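Local coordinates for TRAP solute Binding Protein (Uncultured marine bacterium, PDB 5I7I) that binds aromatic acids such as 3-hydroxybenzoate and probably hands them to the membrane part of a TRAP transporter for uptake, at residues 309-314 / 327-332; 184-189 / 200-205; 280-285 / 290-295. One frame throughout, in Å; residues are numbered along the deposited sequence. Where two conformers were deposited one is given.

How the interactions relate
From the N terminus, the contacts come in the order interaction 2, interaction 3, interaction 1. They follow one another in series; none nests or crosses. Interaction 2 closes the connection that runs from strand 184-187 through helix 193-198 to strand 204-207. Interaction 3 closes the short turn between helix 264-287 and strand 291-295. That strand leads into helix 297-320, and interaction 1 closes the short connection between helices 297-320 and 325-339. Interactions 2 and 3 both reach the mixed six-stranded sheet, where strands 184-187 and 291-295 are outermost. Interactions 2 and 3 have centres about 20 Å apart. Interaction 1 joins two C-terminal helices and touches neither of the others.

Interaction 1. Residues 309-314 / 327-332; sequences GLEKDW and MLVKTA
Apolar packing between Trp314 and the pair Leu328 and Val329 carries most of this contact. The six-membered ring of Trp314 does the touching. Its CZ3 lies 3.7 Å from Val329 CG2, and CE3 is nearly as close. The methyl approaches the ring obliquely, and the two side chains run alongside in opposite senses. Leu328 meets the same ring from another side. Its CD1 sits at the ring edge, near the ring plane, 4.3 Å from Trp314 CH2. The indole reaches across because chi1 of Trp314 is -173°, which sets CG opposite the backbone N.

The segments belong to helices 297-320 and 325-339, consecutive in the chain and joined by a short link. They form a splayed helical hairpin. The axes of the two short segments run at 128° and come no closer than 11.3 Å. At such a spacing the large indole spans much of the gap. Around this hairpin, Leu107 and Arg321 also touch Trp314, and Tyr124 of helix 114-126 touches Leu328.

A mixed polar and apolar contact lies beside the ring. The extended chain of Glu311 runs obliquely to Val329, and its OE2 comes 3.5 Å from Val329 CG1. The two methyls of Val329 thus serve different partners, CG1 the carboxylate and CG2 the indole.

Hydrogen bonds hold the parts in place without linking the segments. The NE1 of Trp314 bonds to Glu103 OE1, which would help fix the rotation of the buried ring. On the other helix, Thr331 OG1 bonds back to Met327 O at 2.8 Å. Thr331 N reaches the same oxygen from the opposite face of the carbonyl plane. In segment 309-314, Lys312 NZ and Asp313 OD1 form a salt bridge of 3.1 Å on the solvent-exposed side of the helix.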
loop_
_atom_site.group_PDB
_atom_site.type_symbol
_atom_site.label_atom_id
_atom_site.label_comp_id
_atom_site.label_asym_id
_atom_site.label_seq_id
_atom_site.Cartn_x
_atom_site.Cartn_y
_atom_site.Cartn_z
ATOM N N GLY A 309 -15.310 8.607 13.099
ATOM C CA GLY A 309 -14.668 8.759 14.389
ATOM C C GLY A 309 -13.164 8.698 14.266
ATOM O O GLY A 309 -12.449 9.492 14.879
ATOM N N LEU A 310 -12.657 7.755 13.451
ATOM C CA LEU A 310 -11.222 7.662 13.253
ATOM C C LEU A 310 -10.689 8.868 12.499
ATOM O O LEU A 310 -9.584 9.334 12.789
ATOM C CB LEU A 310 -10.850 6.376 12.514
ATOM C CG LEU A 310 -9.340 6.193 12.206
ATOM C CD1 LEU A 310 -8.438 6.412 13.424
ATOM C CD2 LEU A 310 -9.041 4.810 11.579
ATOM N N GLU A 311 -11.449 9.386 11.529
ATOM C CA GLU A 311 -11.007 10.578 10.810
ATOM C C GLU A 311 -10.836 11.745 11.779
ATOM O O GLU A 311 -9.817 12.443 11.758
ATOM C CB GLU A 311 -12.014 10.928 9.716
ATOM C CG GLU A 311 -11.748 12.216 8.976
ATOM C CD GLU A 311 -12.856 12.584 8.030
ATOM O OE1 GLU A 311 -14.049 12.610 8.445
ATOM O OE2 GLU A 311 -12.556 12.863 6.870
ATOM N N LYS A 312 -11.839 11.956 12.639
ATOM C CA LYS A 312 -11.802 13.023 13.634
ATOM C C LYS A 312 -10.597 12.866 14.554
ATOM O O LYS A 312 -9.881 13.839 14.841
ATOM C CB LYS A 312 -13.118 12.974 14.427
ATOM C CG LYS A 312 -13.150 13.820 15.665
ATOM C CD LYS A 312 -14.426 13.580 16.486
ATOM C CE LYS A 312 -14.461 12.181 17.145
ATOM N NZ LYS A 312 -13.901 12.161 18.533
ATOM N N ASP A 313 -10.380 11.650 15.068
ATOM C CA ASP A 313 -9.270 11.437 15.981
ATOM C C ASP A 313 -7.938 11.558 15.264
ATOM O O ASP A 313 -6.951 12.004 15.866
ATOM C CB ASP A 313 -9.403 10.074 16.661
ATOM C CG ASP A 313 -10.581 10.012 17.620
ATOM O OD1 ASP A 313 -11.054 11.085 18.080
ATOM O OD2 ASP A 313 -10.988 8.883 17.945
ATOM N N TRP A 314 -7.873 11.146 13.995
ATOM C CA TRP A 314 -6.638 11.321 13.240
ATOM C C TRP A 314 -6.287 12.792 13.092
ATOM O O TRP A 314 -5.130 13.189 13.291
ATOM C CB TRP A 314 -6.686 10.628 11.861
ATOM C CG TRP A 314 -5.339 10.726 11.253
ATOM C CD1 TRP A 314 -4.298 9.878 11.477
ATOM C CD2 TRP A 314 -4.824 11.784 10.412
ATOM N NE1 TRP A 314 -3.174 10.322 10.835
ATOM C CE2 TRP A 314 -3.468 11.480 10.164
ATOM C CE3 TRP A 314 -5.366 12.950 9.857
ATOM C CZ2 TRP A 314 -2.652 12.290 9.375
ATOM C CZ3 TRP A 314 -4.561 13.746 9.062
ATOM C CH2 TRP A 314 -3.216 13.413 8.832
ATOM N N MET A 327 -6.455 20.424 7.123
ATOM C CA MET A 327 -6.022 20.834 5.798
ATOM C C MET A 327 -5.513 19.632 5.019
ATOM O O MET A 327 -5.797 19.499 3.826
ATOM C CB MET A 327 -4.962 21.923 5.931
ATOM C CG MET A 327 -4.423 22.484 4.609
ATOM S SD MET A 327 -3.097 21.475 3.937
ATOM C CE MET A 327 -2.738 22.395 2.426
ATOM N N LEU A 328 -4.791 18.727 5.683
ATOM C CA LEU A 328 -4.255 17.566 4.974
ATOM C C LEU A 328 -5.365 16.642 4.498
ATOM O O LEU A 328 -5.304 16.127 3.372
ATOM C CB LEU A 328 -3.254 16.808 5.852
ATOM C CG LEU A 328 -2.000 17.608 6.189
ATOM C CD1 LEU A 328 -1.135 16.817 7.169
ATOM C CD2 LEU A 328 -1.247 17.980 4.947
ATOM N N VAL A 329 -6.378 16.401 5.340
ATOM C CA VAL A 329 -7.484 15.534 4.939
ATOM C C VAL A 329 -8.231 16.141 3.762
ATOM O O VAL A 329 -8.547 15.447 2.789
ATOM C CB VAL A 329 -8.404 15.265 6.138
ATOM C CG1 VAL A 329 -9.689 14.555 5.699
ATOM C CG2 VAL A 329 -7.673 14.423 7.164
ATOM N N LYS A 330 -8.503 17.443 3.820
ATOM C CA LYS A 330 -9.159 18.119 2.699
ATOM C C LYS A 330 -8.325 18.002 1.434
ATOM O O LYS A 330 -8.851 17.713 0.355
ATOM C CB LYS A 330 -9.404 19.594 3.022
ATOM C CG LYS A 330 -9.843 20.400 1.794
ATOM C CD LYS A 330 -10.240 21.828 2.103
ATOM C CE LYS A 330 -10.302 22.660 0.809
ATOM N NZ LYS A 330 -11.343 22.177 -0.135
ATOM N N THR A 331 -7.018 18.250 1.543
ATOM C CA THR A 331 -6.140 18.173 0.378
ATOM C C THR A 331 -6.167 16.772 -0.220
ATOM O O THR A 331 -6.309 16.595 -1.437
ATOM C CB THR A 331 -4.714 18.536 0.796
ATOM O OG1 THR A 331 -4.690 19.866 1.322
ATOM C CG2 THR A 331 -3.753 18.462 -0.378
ATOM N N ALA A 332 -6.039 15.760 0.632
ATOM C CA ALA A 332 -6.083 14.386 0.149
ATOM C C ALA A 332 -7.397 14.100 -0.574
ATOM O O ALA A 332 -7.396 13.545 -1.674
ATOM C CB ALA A 332 -5.870 13.410 1.298
#

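Interaction 2. Residues 184-189 / 200-205; sequences TPVGMP and GVIDGM
Val186 and Ile202 mark the nearest backbone approach, their CA atoms 7.5 Å apart, with strand 184-187 on one side and the loop leading into strand 204-207 on the other. The segments share no backbone bonds. They meet through side chains alone.

Ile202 is the hub, and its CG2 methyl makes all the close contacts. This methyl packs against the branch of Val186, 3.9 Å from CB. Val186 CG2 lies at the same 3.9 Å from Ile202 CG2, and Val186 CG1 is a little farther away. The methyl therefore rests against the whole fork of the valine and not against one prong.

Met188 reaches Ile202 tip to tip. Its CE methyl comes within 4.0 Å of Ile202 CG2. The thioether chain bends at its end, with chi3 70°, and this turn carries CE to the isoleucine.

Strands 184-187 and 204-207 are parallel, with strand 166-169 between them in the sheet. Helix 193-198 connects them, so this is a beta-alpha-beta crossover that skips one strand. The contact lies between the sheet and helix 193-198. Ala196 of the helix touches both Met188 and Ile202, Leu197 touches Ile202, and Ile202 also rests on Arg168 of the middle strand.

Gly200, with a positive phi of 73°, ends the crossover helix in a Schellman motif. Past Ile202, Asp203 OD2 accepts a hydrogen bond from the backbone N of Lys166, tying the loop to the start of the middle strand. At the other end, Met188 O takes a hydrogen bond from NH2 of Arg168, a residue of the 3-hydroxybenzoate pocket. The side chain of Met188 lies about 8 Å from the ligand; the bond from its backbone O is consistent with a second-shell role in positioning Arg168.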
loop_
_atom_site.group_PDB
_atom_site.type_symbol
_atom_site.label_atom_id
_atom_site.label_comp_id
_atom_site.label_asym_id
_atom_site.label_seq_id
_atom_site.Cartn_x
_atom_site.Cartn_y
_atom_site.Cartn_z
ATOM N N THR A 184 -10.905 -7.210 16.786
ATOM C CA THR A 184 -9.705 -7.200 17.605
ATOM C C THR A 184 -8.528 -7.079 16.650
ATOM O O THR A 184 -8.233 -8.043 15.927
ATOM C CB THR A 184 -9.598 -8.485 18.404
ATOM O OG1 THR A 184 -10.660 -8.524 19.361
ATOM C CG2 THR A 184 -8.256 -8.556 19.133
ATOM N N PRO A 185 -7.859 -5.933 16.576
ATOM C CA PRO A 185 -6.812 -5.753 15.568
ATOM C C PRO A 185 -5.513 -6.453 15.932
ATOM O O PRO A 185 -5.131 -6.544 17.097
ATOM C CB PRO A 185 -6.601 -4.239 15.580
ATOM C CG PRO A 185 -6.901 -3.840 16.972
ATOM C CD PRO A 185 -8.015 -4.741 17.429
ATOM N N VAL A 186 -4.817 -6.922 14.897
ATOM C CA VAL A 186 -3.458 -7.437 15.007
ATOM C C VAL A 186 -2.682 -6.864 13.830
ATOM O O VAL A 186 -3.166 -6.899 12.699
ATOM C CB VAL A 186 -3.437 -8.978 14.969
ATOM C CG1 VAL A 186 -2.028 -9.498 15.233
ATOM C CG2 VAL A 186 -4.418 -9.555 15.997
ATOM N N GLY A 187 -1.496 -6.330 14.073
ATOM C CA GLY A 187 -0.669 -5.781 13.008
ATOM C C GLY A 187 0.466 -6.721 12.645
ATOM O O GLY A 187 1.080 -7.321 13.517
ATOM N N MET A 188 0.730 -6.860 11.337
ATOM C CA MET A 188 1.930 -7.573 10.894
ATOM C C MET A 188 2.145 -7.346 9.401
ATOM O O MET A 188 1.172 -7.143 8.657
ATOM C CB MET A 188 1.816 -9.078 11.150
ATOM C CG MET A 188 0.768 -9.763 10.265
ATOM S SD MET A 188 0.297 -11.396 10.850
ATOM C CE MET A 188 -0.605 -10.930 12.329
ATOM N N PRO A 189 3.395 -7.380 8.922
ATOM C CA PRO A 189 3.624 -7.376 7.471
ATOM C C PRO A 189 2.994 -8.592 6.811
ATOM O O PRO A 189 2.772 -9.630 7.438
ATOM C CB PRO A 189 5.152 -7.384 7.352
ATOM C CG PRO A 189 5.628 -6.765 8.646
ATOM C CD PRO A 189 4.665 -7.294 9.675
ATOM N N GLY A 200 -3.910 -20.248 13.873
ATOM C CA GLY A 200 -5.007 -19.714 14.653
ATOM C C GLY A 200 -4.716 -18.455 15.441
ATOM O O GLY A 200 -5.448 -18.173 16.390
ATOM N N VAL A 201 -3.691 -17.676 15.074
ATOM C CA VAL A 201 -3.394 -16.410 15.760
ATOM C C VAL A 201 -4.313 -15.277 15.283
ATOM O O VAL A 201 -4.535 -14.297 16.008
ATOM C CB VAL A 201 -1.913 -16.007 15.553
ATOM C CG1 VAL A 201 -1.698 -14.473 15.662
ATOM C CG2 VAL A 201 -1.019 -16.670 16.569
ATOM N N ILE A 202 -4.778 -15.331 14.038
ATOM C CA ILE A 202 -5.754 -14.375 13.525
ATOM C C ILE A 202 -6.872 -15.178 12.883
ATOM O O ILE A 202 -6.693 -16.324 12.459
ATOM C CB ILE A 202 -5.173 -13.346 12.508
ATOM C CG1 ILE A 202 -4.399 -14.071 11.406
ATOM C CG2 ILE A 202 -4.305 -12.310 13.206
ATOM C CD1 ILE A 202 -3.802 -13.153 10.329
ATOM N N ASP A 203 -8.036 -14.552 12.811
ATOM C CA ASP A 203 -9.193 -15.123 12.148
ATOM C C ASP A 203 -9.376 -14.601 10.728
ATOM O O ASP A 203 -10.215 -15.120 9.980
ATOM C CB ASP A 203 -10.441 -14.796 12.980
ATOM C CG ASP A 203 -10.325 -15.270 14.443
ATOM O OD1 ASP A 203 -10.079 -16.473 14.665
ATOM O OD2 ASP A 203 -10.457 -14.447 15.384
ATOM N N GLY A 204 -8.630 -13.577 10.342
ATOM C CA GLY A 204 -8.801 -12.980 9.043
ATOM C C GLY A 204 -7.910 -11.766 8.938
ATOM O O GLY A 204 -7.062 -11.522 9.796
ATOM N N MET A 205 -8.118 -11.009 7.874
ATOM C CA MET A 205 -7.227 -9.901 7.566
ATOM C C MET A 205 -7.901 -8.990 6.564
ATOM O O MET A 205 -8.851 -9.375 5.869
ATOM C CB MET A 205 -5.884 -10.355 6.981
ATOM C CG MET A 205 -5.973 -10.974 5.590
ATOM S SD MET A 205 -6.554 -12.656 5.593
ATOM C CE MET A 205 -6.353 -13.014 3.845
#

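Interaction 3. Residues 280-285 / 290-295; sequences PARKLA and GTIHSL
Arg282 and Ile292 meet by a polar tip against a methyl. With CG anti to the backbone N (chi1 179°) and the chain straight out to NE, the guanidinium stands off the helix beside Ile292. NH1 comes 3.7 Å from Ile292 CG2. The methyl meets the guanidinium obliquely, and the side chains lie nearly perpendicular. Arg282 has two deposited conformers, so this touch describes one of them.

Ala285 takes part through its backbone. Its carbonyl O accepts a hydrogen bond from the N of Gly290, at 3.1 Å. The bond is bent, with an angle of 138° at the hydrogen. The donor is tilted 15° from the carbonyl plane. The CA atoms of Ala285 and Gly290 are 5.6 Å apart, so the chain turns back tightly here as it leaves the helix.

Trp209 packs against Arg282, Ala285 and Ile292 alike. It lies next in sequence to Pro208 and Glu210, which line the 3-hydroxybenzoate pocket, although the side chain of Arg282 is about 13 Å from the ligand. Ile292 also touches His224 on strand 223-227.

This is a tight helix-to-strand turn: helix 264-287 ends, and the chain enters strand 291-295, which joins the mixed six-stranded sheet as an outermost strand, parallel to strand 223-227.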
loop_
_atom_site.group_PDB
_atom_site.type_symbol
_atom_site.label_atom_id
_atom_site.label_comp_id
_atom_site.label_asym_id
_atom_site.label_seq_id
_atom_site.Cartn_x
_atom_site.Cartn_y
_atom_site.Cartn_z
ATOM N N PRO A 280 -7.137 -10.679 -11.940
ATOM C CA PRO A 280 -6.818 -12.111 -11.965
ATOM C C PRO A 280 -6.800 -12.697 -10.574
ATOM O O PRO A 280 -7.114 -13.875 -10.407
ATOM C CB PRO A 280 -5.438 -12.168 -12.636
ATOM C CG PRO A 280 -4.878 -10.778 -12.497
ATOM C CD PRO A 280 -6.053 -9.868 -12.517
ATOM N N ALA A 281 -6.445 -11.892 -9.572
ATOM C CA ALA A 281 -6.363 -12.393 -8.206
ATOM C C ALA A 281 -7.745 -12.680 -7.652
ATOM O O ALA A 281 -7.951 -13.695 -6.979
ATOM C CB ALA A 281 -5.628 -11.381 -7.326
ATOM N N ARG A 282 -8.705 -11.798 -7.927
ATOM C CA ARG A 282 -10.084 -12.063 -7.532
ATOM C C ARG A 282 -10.584 -13.346 -8.176
ATOM O O ARG A 282 -11.243 -14.165 -7.525
ATOM C CB ARG A 282 -10.956 -10.886 -7.951
ATOM C CG ARG A 282 -12.430 -11.031 -7.631
ATOM C CD ARG A 282 -13.185 -9.797 -8.147
ATOM N NE ARG A 282 -14.596 -9.755 -7.742
ATOM C CZ ARG A 282 -15.593 -10.334 -8.408
ATOM N NH1 ARG A 282 -16.841 -10.224 -7.968
ATOM N NH2 ARG A 282 -15.355 -11.022 -9.511
ATOM N N LYS A 283 -10.284 -13.533 -9.459
ATOM C CA LYS A 283 -10.719 -14.737 -10.151
ATOM C C LYS A 283 -10.128 -15.984 -9.502
ATOM O O LYS A 283 -10.846 -16.956 -9.269
ATOM C CB LYS A 283 -10.372 -14.653 -11.636
ATOM C CG LYS A 283 -10.713 -15.903 -12.435
ATOM C CD LYS A 283 -10.240 -15.766 -13.874
ATOM C CE LYS A 283 -10.432 -17.058 -14.646
ATOM N NZ LYS A 283 -11.869 -17.380 -14.768
ATOM N N LEU A 284 -8.833 -15.966 -9.166
ATOM C CA LEU A 284 -8.253 -17.095 -8.441
ATOM C C LEU A 284 -9.003 -17.373 -7.145
ATOM O O LEU A 284 -9.228 -18.532 -6.784
ATOM C CB LEU A 284 -6.764 -16.853 -8.165
ATOM C CG LEU A 284 -5.816 -16.901 -9.355
ATOM C CD1 LEU A 284 -4.414 -16.489 -8.961
ATOM C CD2 LEU A 284 -5.788 -18.306 -9.982
ATOM N N ALA A 285 -9.360 -16.320 -6.410
ATOM C CA ALA A 285 -10.023 -16.507 -5.124
ATOM C C ALA A 285 -11.410 -17.109 -5.288
ATOM O O ALA A 285 -11.823 -17.955 -4.488
ATOM C CB ALA A 285 -10.125 -15.173 -4.405
ATOM N N GLY A 290 -14.297 -19.205 -3.108
ATOM C CA GLY A 290 -14.619 -18.080 -2.268
ATOM C C GLY A 290 -15.989 -17.504 -2.554
ATOM O O GLY A 290 -16.562 -17.626 -3.640
ATOM N N THR A 291 -16.501 -16.798 -1.553
ATOM C CA THR A 291 -17.648 -15.922 -1.706
ATOM C C THR A 291 -17.173 -14.481 -1.669
ATOM O O THR A 291 -16.156 -14.161 -1.041
ATOM C CB THR A 291 -18.694 -16.119 -0.595
ATOM O OG1 THR A 291 -18.087 -15.984 0.697
ATOM C CG2 THR A 291 -19.368 -17.478 -0.709
ATOM N N ILE A 292 -17.920 -13.613 -2.342
ATOM C CA ILE A 292 -17.633 -12.190 -2.329
ATOM C C ILE A 292 -18.939 -11.459 -2.091
ATOM O O ILE A 292 -19.898 -11.608 -2.868
ATOM C CB ILE A 292 -16.902 -11.714 -3.605
ATOM C CG1 ILE A 292 -16.704 -10.194 -3.584
ATOM C CG2 ILE A 292 -17.637 -12.094 -4.862
ATOM C CD1 ILE A 292 -15.884 -9.706 -2.451
ATOM N N HIS A 293 -18.988 -10.716 -0.999
ATOM C CA HIS A 293 -20.165 -9.999 -0.551
ATOM C C HIS A 293 -19.826 -8.516 -0.557
ATOM O O HIS A 293 -18.755 -8.119 -0.099
ATOM C CB HIS A 293 -20.520 -10.442 0.867
ATOM C CG HIS A 293 -21.762 -9.810 1.418
ATOM N ND1 HIS A 293 -22.997 -9.958 0.832
ATOM C CD2 HIS A 293 -21.956 -9.037 2.516
ATOM C CE1 HIS A 293 -23.899 -9.296 1.540
ATOM N NE2 HIS A 293 -23.293 -8.725 2.566
ATOM N N SER A 294 -20.745 -7.692 -1.034
ATOM C CA SER A 294 -20.499 -6.264 -1.189
ATOM C C SER A 294 -21.464 -5.486 -0.300
ATOM O O SER A 294 -22.681 -5.519 -0.511
ATOM C CB SER A 294 -20.656 -5.869 -2.654
ATOM O OG SER A 294 -20.299 -4.508 -2.819
ATOM N N LEU A 295 -20.932 -4.797 0.705
ATOM C CA LEU A 295 -21.769 -4.050 1.629
ATOM C C LEU A 295 -22.413 -2.851 0.955
ATOM O O LEU A 295 -21.789 -2.136 0.160
ATOM C CB LEU A 295 -20.938 -3.548 2.803
ATOM C CG LEU A 295 -20.182 -4.622 3.581
ATOM C CD1 LEU A 295 -19.490 -3.977 4.769
ATOM C CD2 LEU A 295 -21.112 -5.713 4.048
#